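AP endonuclease, family protein 2 (PDB 5TNV) binds a magnesium ion in a xylose isomerase-like TIM barrel and may act as a metal-dependent endonuclease or isomerase. Local coordinates at residues M33-N38 / D73-P77; T140-Q144 / Y195-I200; I154-L158 / H301-D305; V228-M234 / K254-R258. One frame throughout, in Å; residues are numbered along the deposited sequence.

Contact 1: M33-N38 / D73-P77; sequences MLGFGN and DAWVP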
loop_
_atom_site.group_PDB
_atom_site.type_symbol
_atom_site.label_atom_id
_atom_site.label_comp_id
_atom_site.label_asym_id
_atom_site.label_seq_id
_atom_site.Cartn_x
_atom_site.Cartn_y
_atom_site.Cartn_z
ATOM N N MET A 33 -16.928 7.057 -12.566
ATOM C CA MET A 33 -16.273 7.381 -13.833
ATOM C C MET A 33 -15.554 8.736 -13.850
ATOM O O MET A 33 -15.009 9.101 -14.887
ATOM C CB MET A 33 -17.314 7.344 -14.964
ATOM C CG MET A 33 -17.941 5.962 -15.140
ATOM S SD MET A 33 -16.804 4.670 -15.700
ATOM C CE MET A 33 -16.661 5.100 -17.439
ATOM N N LEU A 34 -15.499 9.452 -12.729
ATOM C CA LEU A 34 -14.959 10.821 -12.784
ATOM C C LEU A 34 -13.479 10.778 -13.218
ATOM O O LEU A 34 -13.031 11.768 -13.855
ATOM C CB LEU A 34 -15.203 11.576 -11.529
ATOM C CG LEU A 34 -14.456 11.443 -10.327
ATOM C CD1 LEU A 34 -13.128 12.196 -10.352
ATOM C CD2 LEU A 34 -15.232 12.160 -9.214
ATOM N N GLY A 35 -12.717 9.729 -12.941
ATOM C CA GLY A 35 -11.345 9.700 -13.326
ATOM C C GLY A 35 -11.106 9.739 -14.805
ATOM O O GLY A 35 -9.972 10.067 -15.234
ATOM N N PHE A 36 -12.101 9.422 -15.630
ATOM C CA PHE A 36 -11.951 9.580 -17.076
ATOM C C PHE A 36 -12.016 11.028 -17.507
ATOM O O PHE A 36 -11.561 11.356 -18.610
ATOM C CB PHE A 36 -13.008 8.760 -17.823
ATOM C CG PHE A 36 -12.750 7.258 -17.761
ATOM C CD1 PHE A 36 -11.811 6.656 -18.566
ATOM C CD2 PHE A 36 -13.439 6.458 -16.892
ATOM C CE1 PHE A 36 -11.557 5.282 -18.494
ATOM C CE2 PHE A 36 -13.197 5.079 -16.786
ATOM C CZ PHE A 36 -12.248 4.481 -17.621
ATOM N N GLY A 37 -12.615 11.875 -16.699
ATOM C CA GLY A 37 -12.823 13.269 -17.069
ATOM C C GLY A 37 -13.747 13.390 -18.273
ATOM O O GLY A 37 -14.396 12.445 -18.716
ATOM N N ASN A 38 -13.796 14.603 -18.811
ATOM C CA ASN A 38 -14.718 14.890 -19.914
ATOM C C ASN A 38 -14.066 15.360 -21.194
ATOM O O ASN A 38 -14.745 15.908 -22.070
ATOM C CB ASN A 38 -15.857 15.775 -19.442
ATOM C CG ASN A 38 -15.446 17.131 -19.061
ATOM O OD1 ASN A 38 -14.332 17.584 -19.345
ATOM N ND2 ASN A 38 -16.400 17.806 -18.420
ATOM N N ASP A 73 -21.387 13.310 -13.247
ATOM C CA ASP A 73 -21.650 14.353 -14.223
ATOM C C ASP A 73 -20.358 14.931 -14.752
ATOM O O ASP A 73 -20.394 15.935 -15.504
ATOM C CB ASP A 73 -22.542 15.473 -13.667
ATOM C CG ASP A 73 -21.935 16.215 -12.528
ATOM O OD1 ASP A 73 -20.829 15.859 -12.125
ATOM O OD2 ASP A 73 -22.568 17.157 -11.994
ATOM N N ALA A 74 -19.208 14.310 -14.482
ATOM C CA ALA A 74 -17.883 14.810 -14.882
ATOM C C ALA A 74 -17.297 14.054 -16.071
ATOM O O ALA A 74 -16.153 14.346 -16.467
ATOM C CB ALA A 74 -16.972 14.734 -13.659
ATOM N N TRP A 75 -18.052 13.123 -16.615
ATOM C CA TRP A 75 -17.682 12.273 -17.755
ATOM C C TRP A 75 -18.727 12.590 -18.834
ATOM O O TRP A 75 -18.959 13.780 -19.157
ATOM C CB TRP A 75 -17.512 10.824 -17.313
ATOM C CG TRP A 75 -17.252 9.832 -18.400
ATOM C CD1 TRP A 75 -16.241 9.842 -19.307
ATOM C CD2 TRP A 75 -18.038 8.693 -18.703
ATOM N NE1 TRP A 75 -16.342 8.776 -20.159
ATOM C CE2 TRP A 75 -17.447 8.054 -19.809
ATOM C CE3 TRP A 75 -19.203 8.106 -18.164
ATOM C CZ2 TRP A 75 -17.975 6.892 -20.385
ATOM C CZ3 TRP A 75 -19.726 6.974 -18.727
ATOM C CH2 TRP A 75 -19.109 6.367 -19.828
ATOM N N VAL A 76 -19.387 11.616 -19.447
ATOM C CA VAL A 76 -20.462 11.882 -20.405
ATOM C C VAL A 76 -21.627 12.546 -19.658
ATOM O O VAL A 76 -22.135 11.938 -18.702
ATOM C CB VAL A 76 -20.907 10.577 -21.078
ATOM C CG1 VAL A 76 -22.107 10.831 -21.966
ATOM C CG2 VAL A 76 -19.781 9.898 -21.847
ATOM N N PRO A 77 -22.047 13.737 -20.052
ATOM C CA PRO A 77 -23.073 14.457 -19.292
ATOM C C PRO A 77 -24.447 14.017 -19.711
ATOM O O PRO A 77 -25.054 14.608 -20.655
ATOM C CB PRO A 77 -22.794 15.899 -19.617
ATOM C CG PRO A 77 -22.291 15.849 -21.047
ATOM C CD PRO A 77 -21.483 14.597 -21.091
HETATM O O HOH W 1 -19.088 16.259 -17.993
#
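M33 lays its terminal methyl over the indole of W75, joining two neighbouring loops of the TIM barrel, the one that follows strand 29-32 and the one that follows strand 68-70. This is the tight half of the contact. The thioether chain is bent at both chi2 and chi3 (-66° and -76°), which folds it along the indole: CB and CG run past the CE3 side, and CE ends 3.6 Å from the centroid of the six-membered ring, almost on its normal. The sulfur stands farther above the same face, a Met-aromatic contact. V76 CG2 covers the opposite face, and the indole N-H is used by Q57, so a large ring with a single polar atom suits this buried place. F36 adds its CB, 3.7 Å from W75 CD1, with the two rings meeting obliquely. At the indole edge, G37 O lies near the ring plane, 3.2 Å from W75 CD1, and it also receives a CA-H...O contact from W75. G37 has a positive phi (64°), a turn that glycine makes easily.

Beyond the indole the fit is looser where L34 CB faces A74 CB (4.2 Å), although A74 O packs 3.3 Å from N38 CB. Here water links the polar atoms. One water accepts from N38 ND2 at 3.1 Å and donates to two carbonyls, D73 O and W75 O, the latter 2.7 Å away.

Contact 2: T140-Q144 / Y195-I200; sequences TGFMQ and YEDTYI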
loop_
_atom_site.group_PDB
_atom_site.type_symbol
_atom_site.label_atom_id
_atom_site.label_comp_id
_atom_site.label_asym_id
_atom_site.label_seq_id
_atom_site.Cartn_x
_atom_site.Cartn_y
_atom_site.Cartn_z
ATOM N N THR A 140 -26.012 14.221 -4.669
ATOM C CA THR A 140 -25.588 15.601 -4.788
ATOM C C THR A 140 -24.786 15.992 -3.556
ATOM O O THR A 140 -25.000 15.451 -2.468
ATOM C CB THR A 140 -26.832 16.494 -5.005
ATOM O OG1 THR A 140 -26.445 17.800 -5.395
ATOM C CG2 THR A 140 -27.702 16.600 -3.768
ATOM N N GLY A 141 -23.882 16.939 -3.714
ATOM C CA GLY A 141 -23.175 17.494 -2.593
ATOM C C GLY A 141 -22.954 18.984 -2.779
ATOM O O GLY A 141 -23.384 19.575 -3.764
ATOM N N PHE A 142 -22.260 19.562 -1.813
ATOM C CA PHE A 142 -22.109 21.020 -1.763
ATOM C C PHE A 142 -20.708 21.479 -2.088
ATOM O O PHE A 142 -20.409 22.685 -2.077
ATOM C CB PHE A 142 -22.607 21.524 -0.410
ATOM C CG PHE A 142 -24.082 21.228 -0.187
ATOM C CD1 PHE A 142 -25.052 21.870 -0.965
ATOM C CD2 PHE A 142 -24.518 20.297 0.744
ATOM C CE1 PHE A 142 -26.394 21.568 -0.820
ATOM C CE2 PHE A 142 -25.877 20.040 0.896
ATOM C CZ PHE A 142 -26.799 20.675 0.130
ATOM N N MET A 143 -19.812 20.534 -2.426
ATOM C CA MET A 143 -18.517 20.910 -2.987
ATOM C C MET A 143 -18.748 21.747 -4.254
ATOM O O MET A 143 -19.738 21.595 -4.979
ATOM C CB MET A 143 -17.636 19.691 -3.282
ATOM C CG MET A 143 -18.263 18.638 -4.164
ATOM S SD MET A 143 -19.159 17.397 -3.169
ATOM C CE MET A 143 -19.980 16.479 -4.453
ATOM N N GLN A 144 -17.804 22.636 -4.520
ATOM C CA GLN A 144 -17.824 23.505 -5.703
ATOM C C GLN A 144 -16.476 23.443 -6.407
ATOM O O GLN A 144 -15.617 22.640 -6.051
ATOM C CB GLN A 144 -18.246 24.940 -5.376
ATOM C CG GLN A 144 -19.625 25.038 -4.767
ATOM C CD GLN A 144 -20.172 26.418 -4.662
ATOM O OE1 GLN A 144 -19.625 27.376 -5.247
ATOM N NE2 GLN A 144 -21.277 26.586 -3.963
ATOM N N TYR A 195 -18.738 16.243 2.648
ATOM C CA TYR A 195 -17.555 16.854 2.023
ATOM C C TYR A 195 -17.169 18.032 2.920
ATOM O O TYR A 195 -18.037 18.765 3.412
ATOM C CB TYR A 195 -17.825 17.235 0.580
ATOM C CG TYR A 195 -16.637 17.810 -0.175
ATOM C CD1 TYR A 195 -16.264 19.145 0.010
ATOM C CD2 TYR A 195 -15.891 17.051 -1.046
ATOM C CE1 TYR A 195 -15.188 19.702 -0.636
ATOM C CE2 TYR A 195 -14.826 17.606 -1.748
ATOM C CZ TYR A 195 -14.476 18.899 -1.538
ATOM O OH TYR A 195 -13.423 19.451 -2.259
ATOM N N GLU A 196 -15.888 18.238 3.089
ATOM C CA GLU A 196 -15.341 19.272 3.965
ATOM C C GLU A 196 -15.783 20.672 3.570
ATOM O O GLU A 196 -15.929 21.049 2.402
ATOM C CB GLU A 196 -13.811 19.163 3.964
ATOM C CG GLU A 196 -13.128 19.238 2.610
ATOM C CD GLU A 196 -12.963 17.931 1.863
ATOM O OE1 GLU A 196 -13.777 17.010 2.016
ATOM O OE2 GLU A 196 -11.977 17.797 1.068
ATOM N N ASP A 197 -15.965 21.476 4.613
ATOM C CA ASP A 197 -16.200 22.920 4.463
ATOM C C ASP A 197 -17.565 23.215 3.868
ATOM O O ASP A 197 -17.781 24.322 3.345
ATOM C CB ASP A 197 -15.072 23.612 3.702
ATOM C CG ASP A 197 -13.685 23.319 4.237
ATOM O OD1 ASP A 197 -13.519 23.273 5.492
ATOM O OD2 ASP A 197 -12.764 23.110 3.410
ATOM N N THR A 198 -18.475 22.257 3.969
ATOM C CA THR A 198 -19.854 22.398 3.507
ATOM C C THR A 198 -20.840 22.265 4.644
ATOM O O THR A 198 -20.476 21.919 5.786
ATOM C CB THR A 198 -20.222 21.373 2.407
ATOM O OG1 THR A 198 -20.408 20.066 2.972
ATOM C CG2 THR A 198 -19.204 21.369 1.269
ATOM N N TYR A 199 -22.130 22.447 4.323
ATOM C CA TYR A 199 -23.187 22.249 5.306
ATOM C C TYR A 199 -23.131 20.880 5.975
ATOM O O TYR A 199 -23.671 20.718 7.070
ATOM C CB TYR A 199 -24.607 22.408 4.683
ATOM C CG TYR A 199 -24.788 23.750 3.981
ATOM C CD1 TYR A 199 -24.623 24.968 4.667
ATOM C CD2 TYR A 199 -25.113 23.810 2.635
ATOM C CE1 TYR A 199 -24.785 26.177 4.031
ATOM C CE2 TYR A 199 -25.245 25.012 1.997
ATOM C CZ TYR A 199 -25.104 26.195 2.683
ATOM O OH TYR A 199 -25.206 27.367 1.979
ATOM N N ILE A 200 -22.564 19.894 5.289
ATOM C CA ILE A 200 -22.523 18.512 5.767
ATOM C C ILE A 200 -21.061 18.028 5.842
ATOM O O ILE A 200 -20.719 16.897 5.501
ATOM C CB ILE A 200 -23.461 17.600 4.942
ATOM C CG1 ILE A 200 -23.102 17.585 3.457
ATOM C CG2 ILE A 200 -24.917 18.022 5.206
ATOM C CD1 ILE A 200 -23.963 16.651 2.617
HETATM O O HOH W 2 -21.315 18.433 0.632
#
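F142 and Y199 meet as a T-shaped pair, the edge of the tyrosine directed at the face of the phenylalanine with their planes 77° apart and centroids 5.3 Å from each other. Y199 CD2 stands over the middle of the F142 ring, while I200 CG1 comes to that ring's edge, 4.1 Å from F142 CD2. Flat and wholly apolar, F142 can use face and edge together; the tyrosine hydroxyl is bonded elsewhere, to D165 O.

M143 crosses Y195 at about a right angle. Its CB sits 3.5 Å from the ring centroid, nearly on the normal, and the bend at chi2 (-90°) brings SD back to lie oblique to the same ring in a Met-aromatic contact. E196 OE1 lies over the opposite face. These residues belong to loops that follow adjacent parallel strands of the TIM barrel, 137-141 and 189-193, and M143 also touches the magnesium ligand E193.

Between the two aromatic groups, T198 packs its CB 3.7 Å from F142 CB. Its hydroxyl donates to Y195 O across a type II turn at 2.7 Å and accepts from I200 N in an ST turn. A water donates to T198 OG1 at 3.0 Å and accepts from F142 N.

Contact 3: I154-L158 / H301-D305; sequences IWFWL and HYGSD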
loop_
_atom_site.group_PDB
_atom_site.type_symbol
_atom_site.label_atom_id
_atom_site.label_comp_id
_atom_site.label_asym_id
_atom_site.label_seq_id
_atom_site.Cartn_x
_atom_site.Cartn_y
_atom_site.Cartn_z
ATOM N N ILE A 154 -0.178 19.829 -4.251
ATOM C CA ILE A 154 0.037 18.394 -4.487
ATOM C C ILE A 154 -1.274 17.601 -4.395
ATOM O O ILE A 154 -1.479 16.655 -5.149
ATOM C CB ILE A 154 1.122 17.921 -3.521
ATOM C CG1 ILE A 154 2.499 18.461 -4.015
ATOM C CG2 ILE A 154 1.150 16.395 -3.356
ATOM C CD1 ILE A 154 3.612 18.344 -2.992
ATOM N N TRP A 155 -2.161 18.026 -3.500
ATOM C CA TRP A 155 -3.527 17.540 -3.438
ATOM C C TRP A 155 -4.432 18.751 -3.192
ATOM O O TRP A 155 -4.089 19.615 -2.372
ATOM C CB TRP A 155 -3.773 16.561 -2.347
ATOM C CG TRP A 155 -2.995 15.299 -2.344
ATOM C CD1 TRP A 155 -2.084 14.904 -1.385
ATOM C CD2 TRP A 155 -3.094 14.231 -3.282
ATOM N NE1 TRP A 155 -1.612 13.653 -1.720
ATOM C CE2 TRP A 155 -2.227 13.214 -2.870
ATOM C CE3 TRP A 155 -3.853 14.039 -4.440
ATOM C CZ2 TRP A 155 -2.108 12.012 -3.592
ATOM C CZ3 TRP A 155 -3.736 12.868 -5.152
ATOM C CH2 TRP A 155 -2.853 11.869 -4.703
ATOM N N PHE A 156 -5.634 18.745 -3.789
ATOM C CA PHE A 156 -6.498 19.930 -3.623
ATOM C C PHE A 156 -6.852 20.174 -2.170
ATOM O O PHE A 156 -7.120 21.317 -1.794
ATOM C CB PHE A 156 -7.743 19.816 -4.505
ATOM C CG PHE A 156 -8.710 18.688 -4.160
ATOM C CD1 PHE A 156 -9.620 18.821 -3.125
ATOM C CD2 PHE A 156 -8.721 17.506 -4.914
ATOM C CE1 PHE A 156 -10.515 17.792 -2.831
ATOM C CE2 PHE A 156 -9.611 16.489 -4.629
ATOM C CZ PHE A 156 -10.497 16.656 -3.573
ATOM N N TRP A 157 -6.953 19.112 -1.368
ATOM C CA TRP A 157 -7.416 19.239 0.005
ATOM C C TRP A 157 -6.353 19.812 0.928
ATOM O O TRP A 157 -6.642 20.030 2.131
ATOM C CB TRP A 157 -7.927 17.907 0.557
ATOM C CG TRP A 157 -6.919 16.801 0.530
ATOM C CD1 TRP A 157 -5.883 16.580 1.389
ATOM C CD2 TRP A 157 -6.865 15.730 -0.439
ATOM N NE1 TRP A 157 -5.176 15.470 1.034
ATOM C CE2 TRP A 157 -5.761 14.915 -0.095
ATOM C CE3 TRP A 157 -7.616 15.417 -1.568
ATOM C CZ2 TRP A 157 -5.426 13.784 -0.825
ATOM C CZ3 TRP A 157 -7.291 14.301 -2.293
ATOM C CH2 TRP A 157 -6.193 13.505 -1.917
ATOM N N LEU A 158 -5.158 20.112 0.434
ATOM C CA LEU A 158 -4.122 20.693 1.274
ATOM C C LEU A 158 -4.377 22.144 1.611
ATOM O O LEU A 158 -3.742 22.639 2.553
ATOM C CB LEU A 158 -2.747 20.519 0.628
ATOM C CG LEU A 158 -2.297 19.089 0.444
ATOM C CD1 LEU A 158 -0.909 19.042 -0.216
ATOM C CD2 LEU A 158 -2.272 18.289 1.759
ATOM N N HIS A 301 -11.824 7.066 -6.039
ATOM C CA HIS A 301 -10.434 7.128 -5.536
ATOM C C HIS A 301 -9.728 8.229 -6.266
ATOM O O HIS A 301 -9.082 7.916 -7.319
ATOM C CB HIS A 301 -9.757 5.803 -5.757
ATOM C CG HIS A 301 -8.453 5.629 -5.054
ATOM N ND1 HIS A 301 -8.338 5.274 -3.727
ATOM C CD2 HIS A 301 -7.175 5.748 -5.533
ATOM C CE1 HIS A 301 -7.080 5.177 -3.442
ATOM N NE2 HIS A 301 -6.325 5.451 -4.517
ATOM N N TYR A 302 -9.688 9.397 -5.748
ATOM C CA TYR A 302 -8.978 10.534 -6.365
ATOM C C TYR A 302 -7.481 10.286 -6.290
ATOM O O TYR A 302 -6.933 9.971 -5.238
ATOM C CB TYR A 302 -9.369 11.815 -5.669
ATOM C CG TYR A 302 -8.765 13.020 -6.361
ATOM C CD1 TYR A 302 -7.508 13.512 -6.000
ATOM C CD2 TYR A 302 -9.419 13.698 -7.382
ATOM C CE1 TYR A 302 -6.946 14.596 -6.606
ATOM C CE2 TYR A 302 -8.850 14.807 -8.003
ATOM C CZ TYR A 302 -7.607 15.253 -7.625
ATOM O OH TYR A 302 -7.023 16.335 -8.205
ATOM N N GLY A 303 -6.799 10.506 -7.389
ATOM C CA GLY A 303 -5.358 10.370 -7.450
ATOM C C GLY A 303 -4.923 8.936 -7.631
ATOM O O GLY A 303 -5.698 7.993 -7.675
ATOM N N SER A 304 -3.592 8.787 -7.762
ATOM C CA SER A 304 -2.978 7.497 -7.946
ATOM C C SER A 304 -3.600 6.795 -9.154
ATOM O O SER A 304 -4.076 7.450 -10.082
ATOM C CB SER A 304 -3.081 6.725 -6.619
ATOM O OG SER A 304 -2.384 5.479 -6.639
ATOM N N ASP A 305 -3.598 5.460 -9.182
ATOM C CA ASP A 305 -4.304 4.739 -10.258
ATOM C C ASP A 305 -5.748 4.587 -9.794
ATOM O O ASP A 305 -6.137 3.574 -9.192
ATOM C CB ASP A 305 -3.672 3.403 -10.580
ATOM C CG ASP A 305 -4.425 2.634 -11.633
ATOM O OD1 ASP A 305 -5.456 3.095 -12.185
ATOM O OD2 ASP A 305 -3.969 1.493 -11.936
HETATM O O HOH W 3 -5.348 17.621 -6.467
#
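Y302 reaches F156 because its CG stands anti to the backbone N (chi1 -174°), extending the phenol toward segment 154-158, while F156 has its CG between the backbone N and the carbonyl carbon (chi1 65°) and swings its ring to meet it. The result is a T-shaped pair: the CD2-CE2 edge of F156 is directed at the face of Y302, with centroids 4.9 Å apart and planes at 84°. F156 CE2 lies over the centre of the tyrosine ring.

W155 approaches from another side, its CE3 near the plane of the Y302 ring and 3.8 Å from Y302 CE1. W157 adds CZ3 obliquely, 3.8 Å from Y302 CD1, so three aromatic side chains pack on one tyrosine, F156 over a face and the two tryptophans near its CD1-CE1 side. Here the loop after strand 297-299 of the TIM barrel is joined to the loop between helices 148-152 and 169-185. The subunit interface is close by, for Y278 of the second subunit makes an edge-to-face pair with W155.

G303 brings its CA to the edge of the W155 indole, 3.8 Å from CZ3. With no side chain, G303 lets the indole close onto its CA, and its positive phi is one glycine adopts readily. The Y302 hydroxyl, a polar group at the end of an otherwise apolar ring, is 2.7 Å from a water that accepts a weak hydrogen bond from F156 N.

Contact 4: V228-M234 / K254-R258; sequences VRLHRPM and KNYSR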
loop_
_atom_site.group_PDB
_atom_site.type_symbol
_atom_site.label_atom_id
_atom_site.label_comp_id
_atom_site.label_asym_id
_atom_site.label_seq_id
_atom_site.Cartn_x
_atom_site.Cartn_y
_atom_site.Cartn_z
ATOM N N VAL A 228 -11.026 12.013 6.440
ATOM C CA VAL A 228 -9.860 11.334 6.992
ATOM C C VAL A 228 -8.570 11.830 6.349
ATOM O O VAL A 228 -7.508 11.840 6.996
ATOM C CB VAL A 228 -10.056 9.813 6.830
ATOM C CG1 VAL A 228 -8.787 9.018 7.072
ATOM C CG2 VAL A 228 -11.210 9.319 7.698
ATOM N N ARG A 229 -8.612 12.261 5.087
ATOM C CA ARG A 229 -7.403 12.726 4.382
ATOM C C ARG A 229 -6.938 14.070 4.888
ATOM O O ARG A 229 -5.800 14.475 4.549
ATOM C CB ARG A 229 -7.703 12.808 2.890
ATOM C CG ARG A 229 -8.677 13.937 2.486
ATOM C CD ARG A 229 -9.295 13.663 1.153
ATOM N NE ARG A 229 -10.284 14.669 0.787
ATOM C CZ ARG A 229 -11.015 14.597 -0.321
ATOM N NH1 ARG A 229 -10.798 13.648 -1.217
ATOM N NH2 ARG A 229 -11.962 15.524 -0.523
ATOM N N LEU A 230 -7.750 14.842 5.614
ATOM C CA LEU A 230 -7.456 16.236 5.858
ATOM C C LEU A 230 -6.397 16.420 6.944
ATOM O O LEU A 230 -6.342 15.700 7.948
ATOM C CB LEU A 230 -8.719 16.965 6.286
ATOM C CG LEU A 230 -9.851 16.945 5.251
ATOM C CD1 LEU A 230 -11.116 17.557 5.842
ATOM C CD2 LEU A 230 -9.441 17.646 3.976
ATOM N N HIS A 231 -5.585 17.475 6.776
ATOM C CA HIS A 231 -4.539 17.811 7.730
ATOM C C HIS A 231 -5.085 18.703 8.835
ATOM O O HIS A 231 -4.651 19.855 9.017
ATOM C CB HIS A 231 -3.348 18.434 6.982
ATOM C CG HIS A 231 -2.737 17.575 5.952
ATOM N ND1 HIS A 231 -1.401 17.731 5.599
ATOM C CD2 HIS A 231 -3.196 16.576 5.161
ATOM C CE1 HIS A 231 -1.085 16.876 4.647
ATOM N NE2 HIS A 231 -2.164 16.170 4.368
ATOM N N ARG A 232 -6.047 18.167 9.569
ATOM C CA ARG A 232 -6.744 18.882 10.627
ATOM C C ARG A 232 -7.191 17.834 11.634
ATOM O O ARG A 232 -7.322 16.643 11.266
ATOM C CB ARG A 232 -7.941 19.696 10.104
ATOM C CG ARG A 232 -9.095 18.863 9.690
ATOM C CD ARG A 232 -10.338 19.626 9.294
ATOM N NE ARG A 232 -10.206 20.362 8.044
ATOM C CZ ARG A 232 -11.308 20.863 7.498
ATOM N NH1 ARG A 232 -12.542 20.803 7.986
ATOM N NH2 ARG A 232 -11.163 21.499 6.351
ATOM N N PRO A 233 -7.497 18.232 12.861
ATOM C CA PRO A 233 -8.069 17.279 13.841
ATOM C C PRO A 233 -9.321 16.664 13.307
ATOM O O PRO A 233 -10.140 17.327 12.619
ATOM C CB PRO A 233 -8.363 18.178 15.031
ATOM C CG PRO A 233 -7.474 19.333 14.921
ATOM C CD PRO A 233 -7.276 19.575 13.437
ATOM N N MET A 234 -9.489 15.375 13.611
ATOM C CA MET A 234 -10.637 14.614 13.071
ATOM C C MET A 234 -10.927 13.502 14.068
ATOM O O MET A 234 -9.990 12.791 14.483
ATOM C CB MET A 234 -10.332 14.030 11.690
ATOM C CG MET A 234 -11.440 13.586 10.727
ATOM S SD MET A 234 -12.741 14.800 10.585
ATOM C CE MET A 234 -11.795 16.036 9.713
ATOM N N LYS A 254 -13.939 5.065 0.181
ATOM C CA LYS A 254 -12.507 5.174 -0.144
ATOM C C LYS A 254 -11.728 5.316 1.154
ATOM O O LYS A 254 -12.263 5.656 2.216
ATOM C CB LYS A 254 -12.219 6.315 -1.121
ATOM C CG LYS A 254 -12.550 7.703 -0.639
ATOM C CD LYS A 254 -12.036 8.776 -1.593
ATOM C CE LYS A 254 -12.469 10.207 -1.256
ATOM N NZ LYS A 254 -13.912 10.410 -1.533
ATOM N N ASN A 255 -10.399 5.117 1.045
ATOM C CA ASN A 255 -9.537 5.141 2.208
ATOM C C ASN A 255 -8.231 5.907 1.931
ATOM O O ASN A 255 -7.822 6.117 0.785
ATOM C CB ASN A 255 -9.237 3.723 2.711
ATOM C CG ASN A 255 -9.085 3.555 4.206
ATOM O OD1 ASN A 255 -9.048 4.561 4.958
ATOM N ND2 ASN A 255 -9.005 2.333 4.666
ATOM N N TYR A 256 -7.582 6.266 3.021
ATOM C CA TYR A 256 -6.323 6.990 3.048
ATOM C C TYR A 256 -5.509 6.501 4.224
ATOM O O TYR A 256 -6.109 6.259 5.290
ATOM C CB TYR A 256 -6.510 8.500 3.266
ATOM C CG TYR A 256 -7.249 9.174 2.159
ATOM C CD1 TYR A 256 -8.633 9.159 2.063
ATOM C CD2 TYR A 256 -6.554 9.864 1.154
ATOM C CE1 TYR A 256 -9.305 9.769 1.043
ATOM C CE2 TYR A 256 -7.213 10.497 0.116
ATOM C CZ TYR A 256 -8.618 10.447 0.045
ATOM O OH TYR A 256 -9.326 11.074 -0.941
ATOM N N SER A 257 -4.180 6.371 4.116
ATOM C CA SER A 257 -3.389 6.395 5.341
ATOM C C SER A 257 -3.623 7.750 6.019
ATOM O O SER A 257 -3.912 8.747 5.346
ATOM C CB SER A 257 -1.916 6.192 5.050
ATOM O OG SER A 257 -1.434 7.205 4.194
ATOM N N ARG A 258 -3.413 7.776 7.336
ATOM C CA ARG A 258 -3.520 9.021 8.105
ATOM C C ARG A 258 -2.420 8.978 9.160
ATOM O O ARG A 258 -2.267 7.946 9.837
ATOM C CB ARG A 258 -4.880 9.154 8.760
ATOM C CG ARG A 258 -5.075 10.396 9.621
ATOM C CD ARG A 258 -6.509 10.538 10.111
ATOM N NE ARG A 258 -6.691 11.660 11.018
ATOM C CZ ARG A 258 -6.740 12.947 10.654
ATOM N NH1 ARG A 258 -6.709 13.285 9.380
ATOM N NH2 ARG A 258 -6.824 13.860 11.610
HETATM O O HOH W 4 -8.203 10.984 13.331
HETATM O O HOH W 5 -7.056 14.092 14.647
#
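R258 spreads its guanidinium into the loop 228-234 and grips three backbone carbonyls. NH1 donates to L230 O at 2.8 Å, in the carbonyl plane, and to V228 O at 2.9 Å, where it stands well above the carbonyl plane. NH2 makes the straightest bond of the three, to R232 O at 2.8 Å (164°). Two waters extend the grip to M234: one accepts from R258 NE and donates to M234 O, the other accepts from both R258 NH2 and M234 N. Arginine suits the place because its planar group offers several N-H donors pointing in different directions, and its extended chain from CG to NE carries them from the strand into the loop.

R229 NH1 donates to Y256 OH at 3.0 Å, with the hydroxyl in the guanidinium plane; its NH2 is salt-bridged to E196.

Packing surrounds these bonds. R229 runs alongside Y256, and its CB sits 3.5 Å from the ring centroid, close to the normal. M234 CB lies over one face of the R258 guanidinium, toward its rim, 3.5 Å from NH2, and V228 CG1 lies beside R258 CD.

K254, salt-bridged to D223 and E300, carries the segment to the magnesium site, at the end of the TIM-barrel strands where D223 and H252 bind the metal.

All four contacts lie round the magnesium bound by E193, D223 and H252; three join loops to loops and contact 4 joins a loop to a strand. K254 of contact 4 comes nearest, its side chain about 4 Å from the magnesium ion; the side chain of M143 in contact 2 is about 6 Å from the magnesium ion, that of L34 in contact 1 about 7 Å and that of Y302 in contact 3 about 8 Å. Contacts 2, 3 and 4 touch one another: E196 OE2 bonds R229 NH2 at 2.8 Å, and F156 CE1 packs 3.4 Å from Y195 OH. Contact 1 touches none of them; its nearest atoms are about 5 Å from contact 3.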